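Oxidored_FMN domain-containing protein ([Pseudomonas] geniculata N1, PDB 6L6J) probably acts as an amine oxidase on 6-hydroxypseudooxynicotine, carrying FMN, a [4Fe-4S] cluster and ADP in separate sites. Local coordinates at residues Thr66-Pro71 and Ser110-Tyr115; Leu58-Ile63 and Ala70-Pro75; Gln413-Asp418 and Ser457-Ser462. All blocks are in the same frame, centred on the assembly; numbering follows the deposited sequence.

Contact 1: residues Thr66-Pro71 and Ser110-Tyr115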
loop_
_atom_site.group_PDB
_atom_site.type_symbol
_atom_site.label_atom_id
_atom_site.label_comp_id
_atom_site.label_asym_id
_atom_site.label_seq_id
_atom_site.Cartn_x
_atom_site.Cartn_y
_atom_site.Cartn_z
ATOM N N THR A 66 -19.983 11.847 -14.665
ATOM C CA THR A 66 -19.712 12.956 -13.717
ATOM C C THR A 66 -18.866 12.466 -12.524
ATOM O O THR A 66 -18.539 13.317 -11.648
ATOM C CB THR A 66 -21.019 13.582 -13.200
ATOM O OG1 THR A 66 -21.827 12.617 -12.507
ATOM C CG2 THR A 66 -21.837 14.201 -14.310
ATOM N N SER A 67 -18.525 11.171 -12.459
ATOM C CA SER A 67 -17.718 10.610 -11.347
ATOM C C SER A 67 -16.469 9.897 -11.871
ATOM O O SER A 67 -16.599 8.745 -12.297
ATOM C CB SER A 67 -18.545 9.685 -10.498
ATOM O OG SER A 67 -17.717 9.019 -9.568
ATOM N N ASP A 68 -15.294 10.526 -11.772
ATOM C CA ASP A 68 -13.999 9.800 -11.896
ATOM C C ASP A 68 -12.886 10.468 -11.084
ATOM O O ASP A 68 -13.044 11.617 -10.624
ATOM C CB ASP A 68 -13.570 9.628 -13.346
ATOM C CG ASP A 68 -13.310 10.904 -14.110
ATOM O OD1 ASP A 68 -12.504 11.740 -13.619
ATOM O OD2 ASP A 68 -13.916 11.044 -15.201
ATOM N N HIS A 69 -11.820 9.711 -10.861
ATOM C CA HIS A 69 -10.529 10.160 -10.295
ATOM C C HIS A 69 -9.474 10.083 -11.412
ATOM O O HIS A 69 -8.298 9.716 -11.112
ATOM C CB HIS A 69 -10.195 9.310 -9.059
ATOM C CG HIS A 69 -11.113 9.565 -7.912
ATOM N ND1 HIS A 69 -12.026 8.643 -7.478
ATOM C CD2 HIS A 69 -11.301 10.658 -7.150
ATOM C CE1 HIS A 69 -12.730 9.149 -6.491
ATOM N NE2 HIS A 69 -12.306 10.372 -6.272
ATOM N N ALA A 70 -9.871 10.382 -12.663
ATOM C CA ALA A 70 -8.964 10.421 -13.828
ATOM C C ALA A 70 -7.705 11.184 -13.430
ATOM O O ALA A 70 -7.778 12.237 -12.811
ATOM C CB ALA A 70 -9.621 11.066 -15.024
ATOM N N PRO A 71 -6.507 10.709 -13.822
ATOM C CA PRO A 71 -6.377 9.619 -14.799
ATOM C C PRO A 71 -6.243 8.191 -14.222
ATOM O O PRO A 71 -5.835 7.318 -14.953
ATOM C CB PRO A 71 -5.089 10.052 -15.498
ATOM C CG PRO A 71 -4.236 10.670 -14.375
ATOM C CD PRO A 71 -5.210 11.215 -13.344
ATOM N N SER A 110 -14.661 15.021 -5.118
ATOM C CA SER A 110 -13.387 14.320 -4.832
ATOM C C SER A 110 -12.608 14.029 -6.120
ATOM O O SER A 110 -11.460 13.558 -6.010
ATOM C CB SER A 110 -13.664 13.040 -4.115
ATOM O OG SER A 110 -13.989 12.002 -5.037
ATOM N N GLY A 111 -13.212 14.258 -7.291
ATOM C CA GLY A 111 -12.584 14.014 -8.603
ATOM C C GLY A 111 -12.994 15.062 -9.638
ATOM O O GLY A 111 -14.039 15.707 -9.490
ATOM N N PRO A 112 -12.199 15.231 -10.728
ATOM C CA PRO A 112 -12.436 16.285 -11.711
ATOM C C PRO A 112 -13.324 15.890 -12.901
ATOM O O PRO A 112 -13.621 16.754 -13.684
ATOM C CB PRO A 112 -10.988 16.534 -12.159
ATOM C CG PRO A 112 -10.404 15.151 -12.255
ATOM C CD PRO A 112 -11.014 14.417 -11.080
ATOM N N ALA A 113 -13.731 14.616 -12.999
ATOM C CA ALA A 113 -14.690 14.122 -14.016
ATOM C C ALA A 113 -14.117 14.349 -15.414
ATOM O O ALA A 113 -14.891 14.789 -16.320
ATOM C CB ALA A 113 -16.006 14.856 -13.840
ATOM N N ILE A 114 -12.827 14.062 -15.598
ATOM C CA ILE A 114 -12.039 14.544 -16.777
ATOM C C ILE A 114 -12.276 13.633 -17.992
ATOM O O ILE A 114 -12.184 14.142 -19.142
ATOM C CB ILE A 114 -10.538 14.683 -16.423
ATOM C CG1 ILE A 114 -10.194 16.096 -15.949
ATOM C CG2 ILE A 114 -9.613 14.248 -17.550
ATOM C CD1 ILE A 114 -10.436 17.183 -16.973
ATOM N N TYR A 115 -12.500 12.336 -17.780
ATOM C CA TYR A 115 -12.530 11.329 -18.876
ATOM C C TYR A 115 -13.490 11.807 -19.977
ATOM O O TYR A 115 -13.096 11.789 -21.157
ATOM C CB TYR A 115 -12.882 9.939 -18.342
ATOM C CG TYR A 115 -11.750 9.212 -17.641
ATOM C CD1 TYR A 115 -10.468 9.153 -18.188
ATOM C CD2 TYR A 115 -11.953 8.552 -16.437
ATOM C CE1 TYR A 115 -9.436 8.469 -17.569
ATOM C CE2 TYR A 115 -10.927 7.867 -15.810
ATOM C CZ TYR A 115 -9.666 7.828 -16.374
ATOM O OH TYR A 115 -8.648 7.168 -15.751
HETATM O O HOH W 1 -16.178 13.304 -10.370
#
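D68 and H69 pass over G111 to A113 with the two segments running 79° apart, a crossing of irregular chains in which CA of D68 lies 4.9 Å from CA of A113. Both are loops that follow neighbouring strands, 55-62 and 99-105, of the flavin-binding (beta/alpha)8 barrel, and D68 opens with an Asx turn in which its OD1 accepts from A70 N at 3.1 Å. That amide comes from above the carboxylate plane, 43° out of it, leaving the syn side for the other loop: I114 N donates to the syn lone pair of OD1 at 3.1 Å, and Y115 N reaches OD2 at 3.2 Å. Three backbone amides thus hold the buried carboxylate and fix its rotation. With CG between the backbone N and the carbonyl carbon (chi1 63°), the short aspartate side chain folds back far enough to serve both its own turn and the facing loop. G111 suits its place because a side chain would run into D68 O; its CA instead makes a CH...O contact with that oxygen. Farther along, H69 brings the edge of its imidazole to S110, NE2 donating to OG at 2.6 Å with the hydroxyl slightly out of the ring plane, and S110 OG is also bonded to A107 O. A water accepting from D68 N can donate to T66 O or, weakly, to G111 O of the other loop, having too few protons for every acceptor nearby. At the outer end small A70 lets the tyrosine ring settle flat against it: CB stands 3.4 Å from the centroid of the Y115 ring, over its face.

Contact 2: residues Leu58-Ile63 and Ala70-Pro75. With FMN (flavin mononucleotide), chain B.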
loop_
_atom_site.group_PDB
_atom_site.type_symbol
_atom_site.label_atom_id
_atom_site.label_comp_id
_atom_site.label_asym_id
_atom_site.label_seq_id
_atom_site.Cartn_x
_atom_site.Cartn_y
_atom_site.Cartn_z
ATOM N N LEU A 58 -14.742 -5.616 -5.991
ATOM C CA LEU A 58 -14.183 -4.646 -6.969
ATOM C C LEU A 58 -14.202 -3.279 -6.311
ATOM O O LEU A 58 -15.093 -3.050 -5.457
ATOM C CB LEU A 58 -14.958 -4.691 -8.285
ATOM C CG LEU A 58 -14.201 -5.384 -9.410
ATOM C CD1 LEU A 58 -13.645 -6.724 -8.955
ATOM C CD2 LEU A 58 -15.084 -5.547 -10.646
ATOM N N GLU A 59 -13.207 -2.469 -6.681
ATOM C CA GLU A 59 -12.908 -1.118 -6.140
ATOM C C GLU A 59 -14.004 -0.139 -6.589
ATOM O O GLU A 59 -15.017 -0.594 -7.195
ATOM C CB GLU A 59 -11.526 -0.669 -6.625
ATOM C CG GLU A 59 -11.417 -0.461 -8.136
ATOM C CD GLU A 59 -10.660 -1.542 -8.911
ATOM O OE1 GLU A 59 -10.941 -2.742 -8.666
ATOM O OE2 GLU A 59 -9.797 -1.190 -9.788
ATOM N N GLU A 60 -13.806 1.156 -6.315
ATOM C CA GLU A 60 -14.778 2.233 -6.655
ATOM C C GLU A 60 -15.211 2.061 -8.114
ATOM O O GLU A 60 -14.382 2.187 -8.991
ATOM C CB GLU A 60 -14.226 3.625 -6.342
ATOM C CG GLU A 60 -12.858 3.941 -6.929
ATOM C CD GLU A 60 -12.472 5.400 -6.733
ATOM O OE1 GLU A 60 -13.051 6.066 -5.804
ATOM O OE2 GLU A 60 -11.612 5.882 -7.508
ATOM N N THR A 61 -16.467 1.688 -8.339
ATOM C CA THR A 61 -17.017 1.389 -9.684
ATOM C C THR A 61 -17.953 2.530 -10.090
ATOM O O THR A 61 -19.046 2.642 -9.497
ATOM C CB THR A 61 -17.695 0.020 -9.671
ATOM O OG1 THR A 61 -16.629 -0.889 -9.403
ATOM C CG2 THR A 61 -18.418 -0.306 -10.958
ATOM N N MET A 62 -17.530 3.357 -11.035
ATOM C CA MET A 62 -18.156 4.678 -11.276
ATOM C C MET A 62 -19.573 4.483 -11.816
ATOM O O MET A 62 -19.726 3.766 -12.830
ATOM C CB MET A 62 -17.315 5.483 -12.269
ATOM C CG MET A 62 -15.918 5.748 -11.736
ATOM S SD MET A 62 -15.962 6.726 -10.221
ATOM C CE MET A 62 -15.644 5.520 -8.957
ATOM N N ILE A 63 -20.557 5.146 -11.211
ATOM C CA ILE A 63 -21.998 4.999 -11.585
ATOM C C ILE A 63 -22.436 5.987 -12.676
ATOM O O ILE A 63 -23.603 5.897 -13.082
ATOM C CB ILE A 63 -22.885 5.127 -10.341
ATOM C CG1 ILE A 63 -22.887 6.545 -9.773
ATOM C CG2 ILE A 63 -22.463 4.105 -9.305
ATOM C CD1 ILE A 63 -24.065 6.827 -8.876
ATOM N N ALA A 70 -9.871 10.382 -12.663
ATOM C CA ALA A 70 -8.964 10.421 -13.828
ATOM C C ALA A 70 -7.705 11.184 -13.430
ATOM O O ALA A 70 -7.778 12.237 -12.811
ATOM C CB ALA A 70 -9.621 11.066 -15.024
ATOM N N PRO A 71 -6.507 10.709 -13.822
ATOM C CA PRO A 71 -6.377 9.619 -14.799
ATOM C C PRO A 71 -6.243 8.191 -14.222
ATOM O O PRO A 71 -5.835 7.318 -14.953
ATOM C CB PRO A 71 -5.089 10.052 -15.498
ATOM C CG PRO A 71 -4.236 10.670 -14.375
ATOM C CD PRO A 71 -5.210 11.215 -13.344
ATOM N N LEU A 72 -6.618 7.965 -12.955
ATOM C CA LEU A 72 -6.701 6.596 -12.360
ATOM C C LEU A 72 -7.745 5.757 -13.113
ATOM O O LEU A 72 -8.914 6.128 -13.189
ATOM C CB LEU A 72 -7.032 6.710 -10.862
ATOM C CG LEU A 72 -7.376 5.405 -10.135
ATOM C CD1 LEU A 72 -6.214 4.416 -10.163
ATOM C CD2 LEU A 72 -7.825 5.669 -8.708
ATOM N N PRO A 73 -7.367 4.617 -13.734
ATOM C CA PRO A 73 -8.340 3.741 -14.375
ATOM C C PRO A 73 -9.102 2.868 -13.362
ATOM O O PRO A 73 -8.452 2.127 -12.647
ATOM C CB PRO A 73 -7.512 2.874 -15.334
ATOM C CG PRO A 73 -6.104 2.917 -14.803
ATOM C CD PRO A 73 -5.993 4.134 -13.904
ATOM N N ASP A 74 -10.437 2.977 -13.374
ATOM C CA ASP A 74 -11.400 2.310 -12.466
ATOM C C ASP A 74 -12.378 1.459 -13.267
ATOM O O ASP A 74 -12.581 1.707 -14.454
ATOM C CB ASP A 74 -12.229 3.330 -11.688
ATOM C CG ASP A 74 -11.499 3.891 -10.496
ATOM O OD1 ASP A 74 -10.452 3.280 -10.140
ATOM O OD2 ASP A 74 -11.981 4.931 -9.942
ATOM N N PRO A 75 -13.047 0.466 -12.640
ATOM C CA PRO A 75 -14.227 -0.156 -13.230
ATOM C C PRO A 75 -15.328 0.886 -13.429
ATOM O O PRO A 75 -15.319 1.868 -12.719
ATOM C CB PRO A 75 -14.690 -1.195 -12.200
ATOM C CG PRO A 75 -13.462 -1.460 -11.387
ATOM C CD PRO A 75 -12.689 -0.152 -11.365
HETATM N N1 FMN B . -11.131 1.639 -0.216
HETATM C C2 FMN B . -12.252 1.925 -0.953
HETATM O O2 FMN B . -13.314 2.072 -0.341
HETATM N N3 FMN B . -12.287 2.023 -2.288
HETATM C C4 FMN B . -11.174 1.843 -3.019
HETATM O O4 FMN B . -11.206 1.938 -4.245
HETATM C C4A FMN B . -9.895 1.555 -2.310
HETATM N N5 FMN B . -8.737 1.370 -2.988
HETATM C C5A FMN B . -7.620 1.034 -2.303
HETATM C C6 FMN B . -6.443 0.767 -2.999
HETATM C C7 FMN B . -5.313 0.406 -2.294
HETATM C C7M FMN B . -4.056 0.189 -3.044
HETATM C C8 FMN B . -5.345 0.266 -0.833
HETATM C C8M FMN B . -4.119 -0.089 -0.044
HETATM C C9 FMN B . -6.493 0.521 -0.132
HETATM C C9A FMN B . -7.650 0.890 -0.804
HETATM N N10 FMN B . -8.849 1.109 -0.109
HETATM C C10 FMN B . -9.964 1.437 -0.840
HETATM C "C1'" FMN B . -8.955 0.982 1.379
HETATM C "C2'" FMN B . -9.101 -0.473 1.783
HETATM O "O2'" FMN B . -10.360 -0.910 1.305
HETATM C "C3'" FMN B . -9.050 -0.676 3.267
HETATM O "O3'" FMN B . -10.180 -0.031 3.858
HETATM C "C4'" FMN B . -7.772 -0.162 3.930
HETATM O "O4'" FMN B . -6.617 -0.532 3.140
HETATM C "C5'" FMN B . -7.649 -0.667 5.360
HETATM O "O5'" FMN B . -7.580 -2.082 5.326
HETATM P P FMN B . -6.146 -2.836 5.328
HETATM O O1P FMN B . -5.495 -2.484 6.647
HETATM O O2P FMN B . -6.546 -4.272 5.193
HETATM O O3P FMN B . -5.405 -2.293 4.121
HETATM O O HOH W 2 -8.504 1.095 -10.030
#
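P75 lies against the strand residues E59 and T61, its ring crossing both side chains at about a right angle. CD of P75 is 3.5 Å from OE2 of E59, and CB of P75 is 3.4 Å from OG1 of T61, while M62 N donates to P75 O at 3.2 Å. A proline suits the place: its ring is compact and apolar, and its nitrogen has no N-H to satisfy. Beside it the carboxylates of E60 and D74 meet with their planes 81° apart, OE2 of E60 lying 2.6 Å from OD2 of D74. E60 reaches there on a chain extended beyond CG (chi2 172°), and L72 CD2 lies against the same oxygen. In the next shell H69 ND1 is hydrogen-bonded to E60 OE2, and R45 forms a salt bridge with E59 OE1. A water in hydrogen-bonding range of both E59 OE2 and P73 O bridges strand and loop. T61 OG1 donates to E59 O at 2.7 Å, and between them E60 N makes a weak 3.4 Å bond to O4 of FMN. The whole is a barrel strand meeting O4 of the flavin, its following loop packed behind, as in old yellow enzyme-type (beta/alpha)8 flavoproteins.

Contact 3: residues Gln413-Asp418 and Ser457-Ser462; sequences QVSIAD and SMYLDS. With ADP (adenosine-5'-diphosphate), chain D.
D418, I416 and Y459 carry this pairing of parallel strands, in which the axes of 413-417 and 457-459 approach to 4.9 Å at an angle of 10°. Both backbone polar atoms of I416 point to the neighbouring strand: its N donates to S457 O at 2.9 Å, and its O accepts from Y459 N at 2.9 Å, both nearly straight. Its CG2 faces M458, 4.1 Å from CG of that residue, so the branched isoleucine fills the space beside a flexible methionine chain on one face of the sheet. Y459 points to the other face, with S415, A417 and S457; its CE2 passes 4.0 Å from OG of S415, which approaches the ring obliquely. D418 extends the pairing past the strand end. D418 N donates to Y459 O, and D418 O accepts from S462 N at 3.0 Å, so the segment 457-462 is held again beyond its strand. CG of D418 lies anti to the backbone N (chi1 -172°), which carries the carboxylate to the ribose, where OD1 receives the hydroxyl O3' of ADP at 2.5 Å. OD1 also accepts from G396 N, and OD2 from G420 N. A leucine in its place would probably leave the O3' hydroxyl and those two amides without their acceptor and loosen the ribose. An acid at the end of the second strand of the Rossmann fold, here 413-417, taking a ribose hydroxyl, is the familiar mark of these nucleotide-binding folds. Strand 456-459 is outermost in the five-stranded parallel sheet, 413-417 lies between it and 390-394, and V414 and I416 pack on helix 398-410, while W423 touches M458 and L460.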
loop_
_atom_site.group_PDB
_atom_site.type_symbol
_atom_site.label_atom_id
_atom_site.label_comp_id
_atom_site.label_asym_id
_atom_site.label_seq_id
_atom_site.Cartn_x
_atom_site.Cartn_y
_atom_site.Cartn_z
ATOM N N GLN A 413 19.080 -26.383 -7.059
ATOM C CA GLN A 413 20.086 -26.417 -5.960
ATOM C C GLN A 413 20.583 -24.983 -5.766
ATOM O O GLN A 413 21.120 -24.431 -6.730
ATOM C CB GLN A 413 21.241 -27.384 -6.275
ATOM C CG GLN A 413 20.795 -28.794 -6.653
ATOM C CD GLN A 413 19.912 -29.414 -5.599
ATOM O OE1 GLN A 413 20.147 -29.274 -4.405
ATOM N NE2 GLN A 413 18.870 -30.096 -6.040
ATOM N N VAL A 414 20.379 -24.395 -4.585
ATOM C CA VAL A 414 20.599 -22.938 -4.337
ATOM C C VAL A 414 21.545 -22.747 -3.154
ATOM O O VAL A 414 21.181 -23.133 -2.050
ATOM C CB VAL A 414 19.267 -22.202 -4.090
ATOM C CG1 VAL A 414 19.490 -20.756 -3.655
ATOM C CG2 VAL A 414 18.353 -22.281 -5.311
ATOM N N SER A 415 22.695 -22.122 -3.382
ATOM C CA SER A 415 23.564 -21.575 -2.311
ATOM C C SER A 415 23.411 -20.050 -2.275
ATOM O O SER A 415 23.318 -19.435 -3.360
ATOM C CB SER A 415 24.984 -22.009 -2.503
ATOM O OG SER A 415 25.102 -23.385 -2.191
ATOM N N ILE A 416 23.346 -19.478 -1.070
ATOM C CA ILE A 416 23.334 -18.002 -0.840
ATOM C C ILE A 416 24.384 -17.643 0.228
ATOM O O ILE A 416 24.428 -18.314 1.280
ATOM C CB ILE A 416 21.915 -17.522 -0.476
ATOM C CG1 ILE A 416 21.887 -16.028 -0.153
ATOM C CG2 ILE A 416 21.323 -18.351 0.655
ATOM C CD1 ILE A 416 20.521 -15.387 -0.308
ATOM N N ALA A 417 25.213 -16.637 -0.065
ATOM C CA ALA A 417 26.291 -16.119 0.803
ATOM C C ALA A 417 26.025 -14.645 1.136
ATOM O O ALA A 417 25.517 -13.923 0.260
ATOM C CB ALA A 417 27.621 -16.287 0.110
ATOM N N ASP A 418 26.353 -14.216 2.361
ATOM C CA ASP A 418 26.358 -12.789 2.784
ATOM C C ASP A 418 27.566 -12.554 3.688
ATOM O O ASP A 418 27.950 -13.491 4.414
ATOM C CB ASP A 418 25.081 -12.406 3.537
ATOM C CG ASP A 418 24.992 -10.914 3.805
ATOM O OD1 ASP A 418 24.668 -10.181 2.843
ATOM O OD2 ASP A 418 25.314 -10.486 4.963
ATOM N N SER A 457 21.415 -23.933 0.754
ATOM C CA SER A 457 22.547 -23.754 1.697
ATOM C C SER A 457 22.710 -22.260 1.979
ATOM O O SER A 457 22.776 -21.472 1.009
ATOM C CB SER A 457 23.814 -24.363 1.150
ATOM O OG SER A 457 23.569 -25.708 0.760
ATOM N N MET A 458 22.753 -21.890 3.255
ATOM C CA MET A 458 22.796 -20.479 3.712
ATOM C C MET A 458 24.113 -20.243 4.458
ATOM O O MET A 458 24.313 -20.889 5.478
ATOM C CB MET A 458 21.584 -20.193 4.606
ATOM C CG MET A 458 20.270 -20.595 3.943
ATOM S SD MET A 458 18.795 -19.946 4.764
ATOM C CE MET A 458 18.922 -18.197 4.415
ATOM N N TYR A 459 24.992 -19.377 3.934
ATOM C CA TYR A 459 26.322 -19.056 4.523
ATOM C C TYR A 459 26.342 -17.592 4.974
ATOM O O TYR A 459 26.258 -16.701 4.107
ATOM C CB TYR A 459 27.441 -19.349 3.520
ATOM C CG TYR A 459 27.431 -20.752 2.963
ATOM C CD1 TYR A 459 27.658 -21.849 3.779
ATOM C CD2 TYR A 459 27.182 -20.981 1.624
ATOM C CE1 TYR A 459 27.652 -23.142 3.276
ATOM C CE2 TYR A 459 27.169 -22.264 1.103
ATOM C CZ TYR A 459 27.404 -23.344 1.932
ATOM O OH TYR A 459 27.372 -24.596 1.413
ATOM N N LEU A 460 26.507 -17.354 6.276
ATOM C CA LEU A 460 26.273 -16.027 6.895
ATOM C C LEU A 460 27.565 -15.307 7.283
ATOM O O LEU A 460 27.443 -14.244 7.915
ATOM C CB LEU A 460 25.388 -16.185 8.135
ATOM C CG LEU A 460 23.958 -15.672 7.999
ATOM C CD1 LEU A 460 23.206 -15.848 9.314
ATOM C CD2 LEU A 460 23.930 -14.220 7.540
ATOM N N ASP A 461 28.758 -15.799 6.982
ATOM C CA ASP A 461 29.948 -15.001 7.389
ATOM C C ASP A 461 30.966 -15.098 6.270
ATOM O O ASP A 461 32.149 -15.258 6.569
ATOM C CB ASP A 461 30.443 -15.397 8.780
ATOM C CG ASP A 461 29.732 -14.631 9.886
ATOM O OD1 ASP A 461 29.759 -13.370 9.842
ATOM O OD2 ASP A 461 29.122 -15.287 10.757
ATOM N N SER A 462 30.486 -14.897 5.043
ATOM C CA SER A 462 31.153 -15.299 3.788
ATOM C C SER A 462 31.236 -14.124 2.819
ATOM O O SER A 462 30.460 -14.030 1.873
ATOM C CB SER A 462 30.434 -16.492 3.226
ATOM O OG SER A 462 30.145 -17.422 4.271
HETATM P PB ADP D . 19.377 -5.250 -2.174
HETATM O O1B ADP D . 19.102 -6.667 -1.726
HETATM O O2B ADP D . 18.223 -4.287 -1.895
HETATM O O3B ADP D . 19.868 -5.183 -3.598
HETATM P PA ADP D . 21.164 -4.968 0.132
HETATM O O1A ADP D . 19.970 -5.217 0.991
HETATM O O2A ADP D . 22.052 -3.826 0.452
HETATM O O3A ADP D . 20.642 -4.716 -1.348
HETATM O "O5'" ADP D . 22.006 -6.336 -0.027
HETATM C "C5'" ADP D . 23.445 -6.346 -0.178
HETATM C "C4'" ADP D . 24.041 -7.376 0.751
HETATM O "O4'" ADP D . 25.124 -8.053 0.057
HETATM C "C3'" ADP D . 24.672 -6.817 2.039
HETATM O "O3'" ADP D . 24.545 -7.694 3.152
HETATM C "C2'" ADP D . 26.139 -6.679 1.614
HETATM O "O2'" ADP D . 27.068 -6.525 2.668
HETATM C "C1'" ADP D . 26.274 -8.002 0.868
HETATM N N9 ADP D . 27.489 -8.122 0.061
HETATM C C8 ADP D . 28.123 -7.146 -0.673
HETATM N N7 ADP D . 29.210 -7.571 -1.266
HETATM C C5 ADP D . 29.315 -8.907 -0.883
HETATM C C6 ADP D . 30.255 -9.922 -1.176
HETATM N N6 ADP D . 31.306 -9.753 -1.966
HETATM N N1 ADP D . 30.055 -11.149 -0.634
HETATM C C2 ADP D . 28.985 -11.329 0.148
HETATM N N3 ADP D . 28.039 -10.459 0.485
HETATM C C4 ADP D . 28.258 -9.255 -0.066
#

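In the fold
Contacts 1 and 2 form one continuous region, their centres 9 Å apart and A70 and P71 common to both. Besides H69 reaching E60, Y115 OH of contact 1 lies 2.8 Å from L72 O of contact 2, a probable hydrogen bond. The order runs outward from the flavin: contact 2 touches FMN directly, whereas the side chain of H69 in contact 1 is about 7 Å from it. Contact 3 belongs to the Rossmann-like part on the opposite side of the chain's centre, its centre 46 Å from that of contact 2 and 51 Å from that of contact 1, with nearest atoms about 35 and 38 Å apart. It serves ADP, not the flavin.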